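PDB 4MKO: monalysin from Pseudomonas entomophila, which acts as a beta-barrel pore-forming toxin that lyses host cells, damages the Drosophila intestine and contributes to lethal infection. Local coordinates for residues A[77-82]-A[185-190]; A[73-78]-A[138-143]. All coordinates share one frame; numbering follows the deposited sequence. Where two conformers were deposited one is given.

Contact 1: residues A[77-82]-A[185-190]; sequences YQLTKG and RKRVIV. With ACT (acetate ion), chain J.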
loop_
_atom_site.group_PDB
_atom_site.type_symbol
_atom_site.label_atom_id
_atom_site.label_comp_id
_atom_site.label_asym_id
_atom_site.label_seq_id
_atom_site.Cartn_x
_atom_site.Cartn_y
_atom_site.Cartn_z
ATOM N N TYR A 77 -17.332 2.503 -12.833
ATOM C CA TYR A 77 -17.093 2.192 -11.416
ATOM C C TYR A 77 -16.109 3.197 -10.879
ATOM O O TYR A 77 -15.382 3.826 -11.659
ATOM C CB TYR A 77 -16.589 0.741 -11.215
ATOM C CG TYR A 77 -15.505 0.337 -12.190
ATOM C CD1 TYR A 77 -14.162 0.587 -11.915
ATOM C CD2 TYR A 77 -15.825 -0.229 -13.423
ATOM C CE1 TYR A 77 -13.160 0.245 -12.828
ATOM C CE2 TYR A 77 -14.838 -0.540 -14.355
ATOM C CZ TYR A 77 -13.506 -0.308 -14.052
ATOM O OH TYR A 77 -12.548 -0.631 -14.987
ATOM N N GLN A 78 -16.072 3.350 -9.558
ATOM C CA GLN A 78 -15.191 4.319 -8.942
ATOM C C GLN A 78 -13.884 3.718 -8.478
ATOM O O GLN A 78 -13.883 2.775 -7.689
ATOM C CB GLN A 78 -15.893 5.021 -7.756
ATOM C CG GLN A 78 -17.122 5.871 -8.134
ATOM C CD GLN A 78 -16.794 6.941 -9.144
ATOM O OE1 GLN A 78 -16.070 7.895 -8.853
ATOM N NE2 GLN A 78 -17.265 6.763 -10.374
ATOM N N LEU A 79 -12.777 4.275 -8.956
ATOM C CA LEU A 79 -11.444 3.925 -8.462
ATOM C C LEU A 79 -10.965 5.137 -7.680
ATOM O O LEU A 79 -11.638 6.175 -7.682
ATOM C CB LEU A 79 -10.477 3.589 -9.610
ATOM C CG LEU A 79 -10.815 2.374 -10.493
ATOM C CD1 LEU A 79 -9.740 2.169 -11.552
ATOM C CD2 LEU A 79 -10.974 1.079 -9.679
ATOM N N THR A 80 -9.827 5.027 -6.990
ATOM C CA THR A 80 -9.277 6.171 -6.262
ATOM C C THR A 80 -7.798 6.361 -6.560
ATOM O O THR A 80 -7.109 5.426 -6.999
ATOM C CB THR A 80 -9.522 6.051 -4.740
ATOM O OG1 THR A 80 -8.787 4.933 -4.231
ATOM C CG2 THR A 80 -11.006 5.935 -4.367
ATOM N N LYS A 81 -7.306 7.590 -6.319
ATOM C CA LYS A 81 -5.910 7.967 -6.434
ATOM C C LYS A 81 -5.470 8.640 -5.133
ATOM O O LYS A 81 -6.316 9.166 -4.413
ATOM C CB LYS A 81 -5.620 8.826 -7.677
ATOM C CG LYS A 81 -6.392 10.135 -7.790
ATOM C CD LYS A 81 -6.371 10.608 -9.249
ATOM C CE LYS A 81 -7.323 11.755 -9.482
ATOM N NZ LYS A 81 -7.308 12.202 -10.903
ATOM N N GLY A 82 -4.166 8.580 -4.841
ATOM C CA GLY A 82 -3.588 9.115 -3.607
ATOM C C GLY A 82 -3.670 8.082 -2.503
ATOM O O GLY A 82 -3.790 6.883 -2.783
ATOM N N ARG A 185 -2.735 2.972 -10.498
ATOM C CA ARG A 185 -3.707 3.042 -11.600
ATOM C C ARG A 185 -3.770 1.665 -12.295
ATOM O O ARG A 185 -3.407 1.515 -13.467
ATOM C CB ARG A 185 -3.341 4.171 -12.574
ATOM C CG ARG A 185 -4.511 4.503 -13.507
ATOM C CD ARG A 185 -4.385 5.850 -14.192
ATOM N NE ARG A 185 -3.162 5.973 -14.976
ATOM C CZ ARG A 185 -3.061 5.700 -16.269
ATOM N NH1 ARG A 185 -4.112 5.247 -16.941
ATOM N NH2 ARG A 185 -1.902 5.863 -16.898
ATOM N N LYS A 186 -4.228 0.659 -11.530
ATOM C CA LYS A 186 -4.325 -0.724 -11.968
ATOM C C LYS A 186 -5.513 -1.382 -11.282
ATOM O O LYS A 186 -5.673 -1.270 -10.058
ATOM C CB LYS A 186 -3.020 -1.433 -11.601
ATOM C CG LYS A 186 -2.768 -2.732 -12.308
ATOM C CD LYS A 186 -1.325 -3.192 -12.130
ATOM C CE LYS A 186 -0.335 -2.397 -12.955
ATOM N NZ LYS A 186 1.029 -2.973 -12.861
ATOM N N ARG A 187 -6.351 -2.040 -12.069
ATOM C CA ARG A 187 -7.520 -2.732 -11.551
ATOM C C ARG A 187 -7.617 -4.109 -12.204
ATOM O O ARG A 187 -7.226 -4.278 -13.358
ATOM C CB ARG A 187 -8.804 -1.901 -11.762
ATOM C CG ARG A 187 -9.258 -1.767 -13.223
ATOM C CD ARG A 187 -10.233 -2.854 -13.640
ATOM N NE ARG A 187 -10.565 -2.756 -15.067
ATOM C CZ ARG A 187 -9.884 -3.321 -16.061
ATOM N NH1 ARG A 187 -8.780 -4.019 -15.811
ATOM N NH2 ARG A 187 -10.290 -3.173 -17.319
ATOM N N VAL A 188 -8.177 -5.062 -11.471
ATOM C CA VAL A 188 -8.328 -6.445 -11.896
ATOM C C VAL A 188 -9.810 -6.766 -11.911
ATOM O O VAL A 188 -10.513 -6.400 -10.977
ATOM C CB VAL A 188 -7.570 -7.382 -10.902
ATOM C CG1 VAL A 188 -7.739 -8.862 -11.262
ATOM C CG2 VAL A 188 -6.080 -7.019 -10.819
ATOM N N ILE A 189 -10.261 -7.507 -12.931
ATOM C CA ILE A 189 -11.640 -8.011 -13.013
ATOM C C ILE A 189 -11.538 -9.523 -13.130
ATOM O O ILE A 189 -10.856 -10.014 -14.024
ATOM C CB ILE A 189 -12.486 -7.385 -14.171
ATOM C CG1 ILE A 189 -12.492 -5.834 -14.121
ATOM C CG2 ILE A 189 -13.923 -7.930 -14.102
ATOM C CD1 ILE A 189 -13.172 -5.174 -15.333
ATOM N N VAL A 190 -12.174 -10.265 -12.206
ATOM C CA VAL A 190 -12.142 -11.725 -12.228
ATOM C C VAL A 190 -13.549 -12.312 -12.104
ATOM O O VAL A 190 -14.346 -11.765 -11.332
ATOM C CB VAL A 190 -11.185 -12.363 -11.179
ATOM C CG1 VAL A 190 -9.712 -12.091 -11.509
ATOM C CG2 VAL A 190 -11.525 -11.933 -9.759
HETATM C C ACT J . 3.089 -0.325 -14.841
HETATM O O ACT J . 2.813 -1.243 -14.046
HETATM O OXT ACT J . 3.996 0.539 -14.671
HETATM C CH3 ACT J . 2.256 -0.260 -16.127
#
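The guanidinium of Arg187 meets Tyr77 at its edge, near its own plane: the phenol oxygen OH approaches NE at 2.9 Å. One guanidinium face carries the CD1 methyl of Ile189, 3.4 Å above the plane and set toward the rim. The Tyr77 ring has Leu79 CD2 at its edge, in plane, 3.9 Å from CD1 of the ring. The two flat groups are inclined by 41°, so there is no stack; the arginine reaches the ring obliquely, through the hydroxyl.

The polar link is a hydrogen bond from Arg187 NE to Tyr77 OH, moderately bent, with an N-H...O angle of 149°. Arg187 can make it because the chain bends at the CB-CG bond (chi2 92°), which lays the NE end across the tyrosine instead of extending it. Behind this bond Arg187 CD lies 3.5 Å from Tyr77 OH. The apolar supplement is light: Leu79 CD1 comes to 4.2 Å from Arg187 CB. On the other side of segment 185-190, Lys186 points away from segment 77-82; in the conformer given, NZ donates to O of an acetate ion, probably from the crystallisation liquor, at 2.8 Å, and also forms a salt bridge with Asp17.

Thr130 OG1 bonds both Tyr77 OH and Arg187 NH2, closing a small polar network between the two-stranded antiparallel sheet of 72-81 and 124-133 and the main sheet, and Asp128 adds a weak bond to the phenol. Segment 77-82 lies in the region inferred to form the pore. The phenol oxygen accepts from Arg187 NE and is also bound by Thr130, so the link between the two sheets here is mainly polar, with the guanidinium probably polarising the buried phenol.

Contact 2: residues A[73-78]-A[138-143]; sequences TTLSYQ and FVIYQV
Tyr77 OH, gripped by Thr130 OG1 and by Arg187 and more weakly by Asp128, restrains the ring on which Ile140 rests. Ile140 CD1 sits over one face of that ring, 4.1 Å from the centroid and 24° off the normal, which meets the geometry of a CH-pi contact. The methyl is displaced toward the rim, and its nearest ring atom is Tyr77 CD2 at 3.8 Å. The same methyl meets Leu75 CD2 at 3.6 Å, the two side chains reaching toward each other tip to tip. With CG1 anti to the carbonyl carbon (chi1 -55°) and the chain extended beyond it, Ile140 brings this one carbon against both Leu75 CD2 and the tyrosine face, which lie on neighbouring sides of it. No hydrogen bond joins the segments; what connects them is apolar packing and the CH-pi contact.

Around it, Leu75 also touches Met132 of its antiparallel partner 124-133 and Glu63 and Ile65 of strand 46-67. Strand 136-151 lies between strands 46-67 and 173-191 in the main sheet, and through Ile140 it packs against strand 72-81 of the separate two-stranded sheet, part of the region inferred to form the pore.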
loop_
_atom_site.group_PDB
_atom_site.type_symbol
_atom_site.label_atom_id
_atom_site.label_comp_id
_atom_site.label_asym_id
_atom_site.label_seq_id
_atom_site.Cartn_x
_atom_site.Cartn_y
_atom_site.Cartn_z
ATOM N N THR A 73 -22.147 -4.271 -22.043
ATOM C CA THR A 73 -22.338 -2.934 -21.470
ATOM C C THR A 73 -21.014 -2.285 -21.091
ATOM O O THR A 73 -20.061 -2.989 -20.758
ATOM C CB THR A 73 -23.313 -2.975 -20.260
ATOM O OG1 THR A 73 -23.679 -1.647 -19.892
ATOM C CG2 THR A 73 -22.743 -3.704 -19.023
ATOM N N THR A 74 -20.972 -0.948 -21.114
ATOM C CA THR A 74 -19.806 -0.200 -20.651
ATOM C C THR A 74 -20.046 0.095 -19.172
ATOM O O THR A 74 -20.829 0.977 -18.823
ATOM C CB THR A 74 -19.559 1.043 -21.525
ATOM O OG1 THR A 74 -19.304 0.596 -22.853
ATOM C CG2 THR A 74 -18.373 1.884 -21.034
ATOM N N LEU A 75 -19.408 -0.686 -18.305
ATOM C CA LEU A 75 -19.546 -0.542 -16.869
ATOM C C LEU A 75 -18.707 0.608 -16.338
ATOM O O LEU A 75 -17.524 0.670 -16.633
ATOM C CB LEU A 75 -19.142 -1.865 -16.176
ATOM C CG LEU A 75 -19.512 -1.975 -14.701
ATOM C CD1 LEU A 75 -21.015 -2.250 -14.527
ATOM C CD2 LEU A 75 -18.746 -3.082 -14.047
ATOM N N SER A 76 -19.319 1.501 -15.544
ATOM C CA SER A 76 -18.644 2.623 -14.883
ATOM C C SER A 76 -18.508 2.263 -13.406
ATOM O O SER A 76 -19.468 1.787 -12.790
ATOM C CB SER A 76 -19.463 3.907 -15.003
ATOM O OG SER A 76 -19.312 4.503 -16.278
ATOM N N TYR A 77 -17.332 2.503 -12.833
ATOM C CA TYR A 77 -17.093 2.192 -11.416
ATOM C C TYR A 77 -16.109 3.197 -10.879
ATOM O O TYR A 77 -15.382 3.826 -11.659
ATOM C CB TYR A 77 -16.589 0.741 -11.215
ATOM C CG TYR A 77 -15.505 0.337 -12.190
ATOM C CD1 TYR A 77 -14.162 0.587 -11.915
ATOM C CD2 TYR A 77 -15.825 -0.229 -13.423
ATOM C CE1 TYR A 77 -13.160 0.245 -12.828
ATOM C CE2 TYR A 77 -14.838 -0.540 -14.355
ATOM C CZ TYR A 77 -13.506 -0.308 -14.052
ATOM O OH TYR A 77 -12.548 -0.631 -14.987
ATOM N N GLN A 78 -16.072 3.350 -9.558
ATOM C CA GLN A 78 -15.191 4.319 -8.942
ATOM C C GLN A 78 -13.884 3.718 -8.478
ATOM O O GLN A 78 -13.883 2.775 -7.689
ATOM C CB GLN A 78 -15.893 5.021 -7.756
ATOM C CG GLN A 78 -17.122 5.871 -8.134
ATOM C CD GLN A 78 -16.794 6.941 -9.144
ATOM O OE1 GLN A 78 -16.070 7.895 -8.853
ATOM N NE2 GLN A 78 -17.265 6.763 -10.374
ATOM N N PHE A 138 -18.771 -11.005 -11.830
ATOM C CA PHE A 138 -17.387 -10.530 -11.821
ATOM C C PHE A 138 -17.129 -9.596 -10.657
ATOM O O PHE A 138 -18.012 -8.829 -10.256
ATOM C CB PHE A 138 -17.062 -9.797 -13.145
ATOM C CG PHE A 138 -17.515 -10.557 -14.372
ATOM C CD1 PHE A 138 -16.774 -11.624 -14.859
ATOM C CD2 PHE A 138 -18.739 -10.276 -14.973
ATOM C CE1 PHE A 138 -17.219 -12.366 -15.965
ATOM C CE2 PHE A 138 -19.177 -11.007 -16.086
ATOM C CZ PHE A 138 -18.410 -12.046 -16.576
ATOM N N VAL A 139 -15.906 -9.658 -10.129
ATOM C CA VAL A 139 -15.470 -8.824 -9.007
ATOM C C VAL A 139 -14.341 -7.957 -9.519
ATOM O O VAL A 139 -13.454 -8.443 -10.218
ATOM C CB VAL A 139 -15.043 -9.633 -7.748
ATOM C CG1 VAL A 139 -14.864 -8.699 -6.552
ATOM C CG2 VAL A 139 -16.059 -10.742 -7.418
ATOM N N ILE A 140 -14.403 -6.677 -9.187
ATOM C CA ILE A 140 -13.408 -5.686 -9.558
ATOM C C ILE A 140 -12.613 -5.319 -8.322
ATOM O O ILE A 140 -13.199 -5.040 -7.273
ATOM C CB ILE A 140 -14.085 -4.443 -10.172
ATOM C CG1 ILE A 140 -14.984 -4.865 -11.363
ATOM C CG2 ILE A 140 -13.025 -3.397 -10.580
ATOM C CD1 ILE A 140 -15.822 -3.726 -11.970
ATOM N N TYR A 141 -11.282 -5.258 -8.471
ATOM C CA TYR A 141 -10.379 -4.857 -7.385
ATOM C C TYR A 141 -9.420 -3.800 -7.899
ATOM O O TYR A 141 -9.182 -3.742 -9.104
ATOM C CB TYR A 141 -9.521 -6.046 -6.917
ATOM C CG TYR A 141 -10.279 -7.308 -6.585
ATOM C CD1 TYR A 141 -10.746 -7.546 -5.295
ATOM C CD2 TYR A 141 -10.496 -8.288 -7.553
ATOM C CE1 TYR A 141 -11.427 -8.726 -4.980
ATOM C CE2 TYR A 141 -11.179 -9.467 -7.249
ATOM C CZ TYR A 141 -11.610 -9.698 -5.955
ATOM O OH TYR A 141 -12.272 -10.873 -5.672
ATOM N N GLN A 142 -8.838 -2.994 -6.998
ATOM C CA GLN A 142 -7.800 -2.018 -7.368
ATOM C C GLN A 142 -6.530 -2.349 -6.573
ATOM O O GLN A 142 -6.612 -2.687 -5.387
ATOM C CB GLN A 142 -8.223 -0.577 -7.084
ATOM C CG GLN A 142 -7.225 0.464 -7.624
ATOM C CD GLN A 142 -7.676 1.899 -7.549
ATOM O OE1 GLN A 142 -8.733 2.237 -6.995
ATOM N NE2 GLN A 142 -6.876 2.777 -8.122
ATOM N N VAL A 143 -5.371 -2.202 -7.223
ATOM C CA VAL A 143 -4.071 -2.456 -6.579
ATOM C C VAL A 143 -3.782 -1.376 -5.554
ATOM O O VAL A 143 -3.838 -0.171 -5.855
ATOM C CB VAL A 143 -2.917 -2.555 -7.623
ATOM C CG1 VAL A 143 -1.554 -2.632 -6.934
ATOM C CG2 VAL A 143 -3.124 -3.735 -8.584
#

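Overall arrangement
Contacts 1 and 2 both start from strand 72-81 and share Tyr77 and Gln78, of which Tyr77 touches across both; their centres lie about 7 Å apart. Their other segments are neighbouring antiparallel strands of the main sheet, as two probable backbone hydrogen bonds testify: Val188 O to Tyr141 N and Val190 O to Val139 N, each 2.9 Å. Arg187 CB packs 3.3 Å from Tyr141 O, where the two strands lie side by side. One tyrosine thus joins the two-stranded sheet to two adjacent strands, its hydroxyl serving contact 1 and its ring face contact 2. The side chain of Arg187 is about 13 Å from a bound mercury(II) ion, too far for contact.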